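Long-range contact in iron-regulated ABC transporter siderophore-binding protein SirA (Staphylococcus aureus subsp. aureus, PDB 3MWF), which binds iron-loaded staphyloferrin B and probably delivers this siderophore to an ABC transporter for uptake into the cell: residues 27-39 and 270-282. Numbering follows the deposited sequence. Where two conformers were deposited one is given.
With SE8 (5-[(2-{[(3S)-5-{[(2S)-2-amino-2-carboxyethyl]amino}-3-carboxy-3-hydroxy-5-oxopentanoyl]amino}ethyl)amino]-2,5-dioxopentanoic acid), chain C.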
loop_
_atom_site.group_PDB
_atom_site.type_symbol
_atom_site.label_atom_id
_atom_site.label_comp_id
_atom_site.label_asym_id
_atom_site.label_seq_id
_atom_site.Cartn_x
_atom_site.Cartn_y
_atom_site.Cartn_z
ATOM N N LEU A 27 -10.177 -3.051 9.046
ATOM C CA LEU A 27 -10.373 -4.204 8.141
ATOM C C LEU A 27 -9.460 -4.238 6.924
ATOM O O LEU A 27 -9.663 -5.051 6.037
ATOM C CB LEU A 27 -11.836 -4.274 7.676
ATOM C CG LEU A 27 -12.836 -4.425 8.841
ATOM C CD1 LEU A 27 -14.242 -4.574 8.278
ATOM C CD2 LEU A 27 -12.509 -5.638 9.700
ATOM N N TYR A 28 -8.475 -3.343 6.877
ATOM C CA TYR A 28 -7.372 -3.556 5.943
ATOM C C TYR A 28 -6.049 -3.100 6.544
ATOM O O TYR A 28 -6.041 -2.281 7.448
ATOM C CB TYR A 28 -7.644 -2.895 4.585
ATOM C CG TYR A 28 -7.896 -1.419 4.552
ATOM C CD1 TYR A 28 -9.203 -0.917 4.682
ATOM C CD2 TYR A 28 -6.864 -0.518 4.258
ATOM C CE1 TYR A 28 -9.453 0.462 4.567
ATOM C CE2 TYR A 28 -7.102 0.857 4.163
ATOM C CZ TYR A 28 -8.404 1.329 4.280
ATOM O OH TYR A 28 -8.679 2.674 4.172
ATOM N N GLN A 29 -4.936 -3.631 6.024
ATOM C CA GLN A 29 -3.627 -3.391 6.647
ATOM C C GLN A 29 -3.356 -1.911 6.882
ATOM O O GLN A 29 -2.883 -1.519 7.943
ATOM C CB GLN A 29 -2.521 -3.930 5.721
ATOM C CG GLN A 29 -2.787 -5.331 5.138
ATOM C CD GLN A 29 -2.847 -6.408 6.201
ATOM O OE1 GLN A 29 -1.970 -6.492 7.050
ATOM N NE2 GLN A 29 -3.903 -7.235 6.163
ATOM N N GLY A 30 -3.610 -1.082 5.868
ATOM C CA GLY A 30 -3.248 0.336 5.957
ATOM C C GLY A 30 -4.063 1.068 7.004
ATOM O O GLY A 30 -3.571 1.999 7.603
ATOM N N ALA A 31 -5.313 0.647 7.195
ATOM C CA ALA A 31 -6.192 1.250 8.194
ATOM C C ALA A 31 -5.628 0.942 9.580
ATOM O O ALA A 31 -5.593 1.804 10.461
ATOM C CB ALA A 31 -7.616 0.705 8.040
ATOM N N THR A 32 -5.145 -0.282 9.765
ATOM C CA THR A 32 -4.503 -0.646 11.054
ATOM C C THR A 32 -3.293 0.228 11.343
ATOM O O THR A 32 -3.118 0.738 12.473
ATOM C CB THR A 32 -4.100 -2.109 11.032
ATOM O OG1 THR A 32 -5.271 -2.884 10.757
ATOM C CG2 THR A 32 -3.572 -2.542 12.419
ATOM N N ASP A 33 -2.485 0.414 10.312
ATOM C CA ASP A 33 -1.307 1.254 10.386
ATOM C C ASP A 33 -1.669 2.698 10.686
ATOM O O ASP A 33 -1.050 3.349 11.534
ATOM C CB ASP A 33 -0.516 1.139 9.075
ATOM C CG ASP A 33 0.770 1.987 9.079
ATOM O OD1 ASP A 33 0.678 3.243 9.020
ATOM O OD2 ASP A 33 1.878 1.372 9.121
ATOM N N VAL A 34 -2.676 3.207 9.992
ATOM C CA VAL A 34 -3.091 4.600 10.179
ATOM C C VAL A 34 -3.653 4.809 11.596
ATOM O O VAL A 34 -3.366 5.832 12.229
ATOM C CB VAL A 34 -4.071 5.023 9.063
ATOM C CG1 VAL A 34 -4.804 6.353 9.401
ATOM C CG2 VAL A 34 -3.317 5.173 7.746
ATOM N N ALA A 35 -4.413 3.832 12.098
ATOM C CA ALA A 35 -4.975 3.959 13.459
ATOM C C ALA A 35 -3.825 4.118 14.458
ATOM O O ALA A 35 -3.813 5.034 15.300
ATOM C CB ALA A 35 -5.799 2.727 13.796
ATOM N N VAL A 36 -2.844 3.227 14.359
ATOM C CA VAL A 36 -1.662 3.317 15.226
ATOM C C VAL A 36 -0.937 4.667 15.081
ATOM O O VAL A 36 -0.561 5.314 16.082
ATOM C CB VAL A 36 -0.732 2.102 14.973
ATOM C CG1 VAL A 36 0.662 2.296 15.606
ATOM C CG2 VAL A 36 -1.380 0.794 15.463
ATOM N N SER A 37 -0.778 5.119 13.840
ATOM C CA SER A 37 -0.115 6.389 13.535
ATOM C C SER A 37 -0.836 7.600 14.144
ATOM O O SER A 37 -0.200 8.626 14.491
ATOM C CB SER A 37 -0.021 6.541 12.013
ATOM O OG SER A 37 0.877 5.574 11.473
ATOM N N LEU A 38 -2.154 7.478 14.263
ATOM C CA LEU A 38 -3.000 8.528 14.839
ATOM C C LEU A 38 -3.144 8.398 16.368
ATOM O O LEU A 38 -3.880 9.177 16.992
ATOM C CB LEU A 38 -4.374 8.527 14.168
ATOM C CG LEU A 38 -4.411 8.988 12.705
ATOM C CD1 LEU A 38 -5.759 8.704 12.109
ATOM C CD2 LEU A 38 -4.093 10.475 12.576
ATOM N N GLY A 39 -2.458 7.416 16.949
ATOM C CA GLY A 39 -2.428 7.206 18.410
ATOM C C GLY A 39 -3.604 6.413 18.956
ATOM O O GLY A 39 -3.889 6.471 20.165
ATOM N N THR A 270 7.093 -3.245 3.344
ATOM C CA THR A 270 7.277 -1.816 3.048
ATOM C C THR A 270 6.690 -1.421 1.687
ATOM O O THR A 270 6.033 -0.378 1.558
ATOM C CB THR A 270 8.761 -1.488 3.071
ATOM O OG1 THR A 270 9.205 -1.650 4.417
ATOM C CG2 THR A 270 9.044 -0.021 2.636
ATOM N N TRP A 271 6.965 -2.257 0.688
ATOM C CA TRP A 271 6.681 -1.908 -0.692
ATOM C C TRP A 271 5.250 -2.154 -1.126
ATOM O O TRP A 271 4.825 -1.611 -2.154
ATOM C CB TRP A 271 7.677 -2.577 -1.651
ATOM C CG TRP A 271 8.977 -1.813 -1.677
ATOM C CD1 TRP A 271 9.977 -1.847 -0.730
ATOM C CD2 TRP A 271 9.375 -0.854 -2.658
ATOM N NE1 TRP A 271 10.985 -0.965 -1.083
ATOM C CE2 TRP A 271 10.634 -0.339 -2.257
ATOM C CE3 TRP A 271 8.786 -0.372 -3.842
ATOM C CZ2 TRP A 271 11.328 0.622 -3.014
ATOM C CZ3 TRP A 271 9.469 0.584 -4.598
ATOM C CH2 TRP A 271 10.738 1.068 -4.182
ATOM N N ASN A 272 4.499 -2.974 -0.376
ATOM C CA ASN A 272 3.118 -3.198 -0.757
ATOM C C ASN A 272 2.162 -3.632 0.352
ATOM O O ASN A 272 1.003 -3.166 0.407
ATOM C CB ASN A 272 3.022 -4.258 -1.874
ATOM C CG ASN A 272 1.637 -4.294 -2.481
ATOM O OD1 ASN A 272 1.103 -3.252 -2.885
ATOM N ND2 ASN A 272 1.049 -5.482 -2.545
ATOM N N LEU A 273 2.612 -4.546 1.207
ATOM C CA LEU A 273 1.602 -5.213 2.073
ATOM C C LEU A 273 1.064 -4.361 3.200
ATOM O O LEU A 273 -0.136 -4.453 3.496
ATOM C CB LEU A 273 2.137 -6.535 2.624
ATOM C CG LEU A 273 2.531 -7.581 1.584
ATOM C CD1 LEU A 273 3.101 -8.851 2.265
ATOM C CD2 LEU A 273 1.438 -7.964 0.549
ATOM N N ALA A 274 1.928 -3.573 3.841
ATOM C CA ALA A 274 1.506 -2.792 4.995
ATOM C C ALA A 274 0.472 -1.726 4.627
ATOM O O ALA A 274 -0.464 -1.465 5.403
ATOM C CB ALA A 274 2.710 -2.184 5.730
ATOM N N GLY A 275 0.644 -1.118 3.458
ATOM C CA GLY A 275 -0.397 -0.289 2.850
ATOM C C GLY A 275 -0.642 1.044 3.509
ATOM O O GLY A 275 -1.601 1.738 3.154
ATOM N N GLY A 276 0.231 1.436 4.450
ATOM C CA GLY A 276 -0.160 2.459 5.413
ATOM C C GLY A 276 0.698 3.695 5.414
ATOM O O GLY A 276 1.476 3.948 4.474
ATOM N N TYR A 277 0.558 4.452 6.507
ATOM C CA TYR A 277 1.297 5.685 6.689
ATOM C C TYR A 277 2.757 5.426 7.011
ATOM O O TYR A 277 3.653 5.977 6.359
ATOM C CB TYR A 277 0.669 6.537 7.791
ATOM C CG TYR A 277 1.473 7.795 7.976
ATOM C CD1 TYR A 277 1.334 8.850 7.093
ATOM C CD2 TYR A 277 2.457 7.873 8.977
ATOM C CE1 TYR A 277 2.122 10.010 7.215
ATOM C CE2 TYR A 277 3.242 9.021 9.103
ATOM C CZ TYR A 277 3.069 10.066 8.226
ATOM O OH TYR A 277 3.841 11.198 8.371
ATOM N N LYS A 278 3.006 4.570 8.000
ATOM C CA LYS A 278 4.395 4.324 8.422
ATOM C C LYS A 278 5.292 3.811 7.288
ATOM O O LYS A 278 6.448 4.240 7.167
ATOM C CB LYS A 278 4.442 3.378 9.628
ATOM C CG LYS A 278 3.976 4.081 10.887
ATOM C CD LYS A 278 3.964 3.134 12.049
ATOM C CE LYS A 278 3.638 3.908 13.340
ATOM N NZ LYS A 278 4.811 4.707 13.866
ATOM N N SER A 279 4.773 2.913 6.445
ATOM C CA SER A 279 5.575 2.364 5.351
ATOM C C SER A 279 5.915 3.386 4.293
ATOM O O SER A 279 6.900 3.219 3.581
ATOM C CB SER A 279 4.860 1.218 4.635
ATOM O OG SER A 279 4.765 0.093 5.463
ATOM N N SER A 280 5.075 4.407 4.152
ATOM C CA SER A 280 5.326 5.440 3.111
ATOM C C SER A 280 6.669 6.122 3.388
ATOM O O SER A 280 7.515 6.248 2.483
ATOM C CB SER A 280 4.166 6.457 2.975
ATOM O OG SER A 280 4.096 7.402 4.036
ATOM N N LEU A 281 6.882 6.484 4.656
ATOM C CA LEU A 281 8.132 7.120 5.057
ATOM C C LEU A 281 9.294 6.147 4.903
ATOM O O LEU A 281 10.377 6.513 4.410
ATOM C CB LEU A 281 8.010 7.626 6.509
ATOM C CG LEU A 281 6.811 8.551 6.769
ATOM C CD1 LEU A 281 6.805 8.982 8.245
ATOM C CD2 LEU A 281 6.835 9.798 5.867
ATOM N N LYS A 282 9.076 4.892 5.299
ATOM C CA LYS A 282 10.077 3.859 5.101
ATOM C C LYS A 282 10.442 3.579 3.636
ATOM O O LYS A 282 11.595 3.325 3.321
ATOM C CB LYS A 282 9.650 2.579 5.807
ATOM C CG LYS A 282 10.710 1.524 5.864
ATOM C CD LYS A 282 11.625 1.795 7.051
ATOM C CE LYS A 282 12.448 0.573 7.366
ATOM N NZ LYS A 282 13.549 0.448 6.370
HETATM C C1 SE8 C . -5.653 -10.883 -2.146
HETATM C C2 SE8 C . -4.282 -11.348 -2.551
HETATM C C3 SE8 C . -3.302 -11.212 -1.396
HETATM N N4 SE8 C . -3.056 -9.823 -1.022
HETATM C C5 SE8 C . -2.045 -9.135 -1.513
HETATM C C6 SE8 C . -1.997 -7.665 -1.176
HETATM C C7 SE8 C . -2.874 -6.859 -2.134
HETATM C C8 SE8 C . -2.919 -5.404 -1.630
HETATM C C9 SE8 C . -3.573 -4.420 -2.597
HETATM N N10 SE8 C . -4.599 -4.851 -3.329
HETATM C C11 SE8 C . -5.251 -3.923 -4.224
HETATM C C12 SE8 C . -6.711 -3.740 -3.846
HETATM N N13 SE8 C . -7.499 -3.197 -4.944
HETATM C C14 SE8 C . -8.027 -3.949 -5.956
HETATM C C15 SE8 C . -8.175 -5.431 -5.779
HETATM C C16 SE8 C . -6.785 -5.938 -6.073
HETATM C C17 SE8 C . -6.365 -7.168 -5.330
HETATM C C18 SE8 C . -5.930 -8.248 -6.201
HETATM O O19 SE8 C . -6.338 -11.625 -1.395
HETATM O O20 SE8 C . -6.073 -9.806 -2.614
HETATM N N21 SE8 C . -3.833 -10.560 -3.715
HETATM O O22 SE8 C . -1.173 -9.611 -2.213
HETATM C C23 SE8 C . -2.338 -6.965 -3.551
HETATM O O24 SE8 C . -1.316 -6.311 -3.875
HETATM O O25 SE8 C . -2.932 -7.692 -4.387
HETATM O O26 SE8 C . -4.188 -7.446 -2.161
HETATM O O27 SE8 C . -3.153 -3.269 -2.661
HETATM O O28 SE8 C . -8.362 -3.472 -7.024
HETATM O O29 SE8 C . -6.256 -7.214 -4.101
HETATM O O30 SE8 C . -5.146 -9.075 -5.748
HETATM O O31 SE8 C . -6.319 -8.291 -7.396
HETATM O O HOH W 1 2.452 1.062 6.578
#
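D33 turns its carboxylate onto the N-terminal turn of helix 277-290, in the N-terminal lobe of a periplasmic-binding-protein fold, whose two lobes face each other across the siderophore pocket; here the chain has returned past that pocket to pack on helix 29-37. The short helix segments meet nearly at right angles. With CG anti to the backbone N (chi1 -179°), D33 reaches straight across: OD1 takes an almost linear bond from K278 N (2.9 Å) and a weak, bent one from Y277 N. K278 N meets OD1 on its syn side, 20° out of the carboxylate plane. OD2 is bonded to Y57 OH and, weakly, to a water that accepts from S279 N. The N-H groups and dipole of this helix start would probably stabilise the negative charge.

One turn on, S37 OG donates back to D33 O from above the carbonyl plane, which fixes its rotation, and lies 3.5 Å from K278 CG. Y277 directs its hydroxyl away to L136 O. Near the start of helix 29-37, G30 CA comes to 3.8 Å from G276 CA. Q29 sends NE2 to E71 OE1 and the backbone O of E47. Just upstream, N272 ND2 donates to SE8 O24 at 2.8 Å.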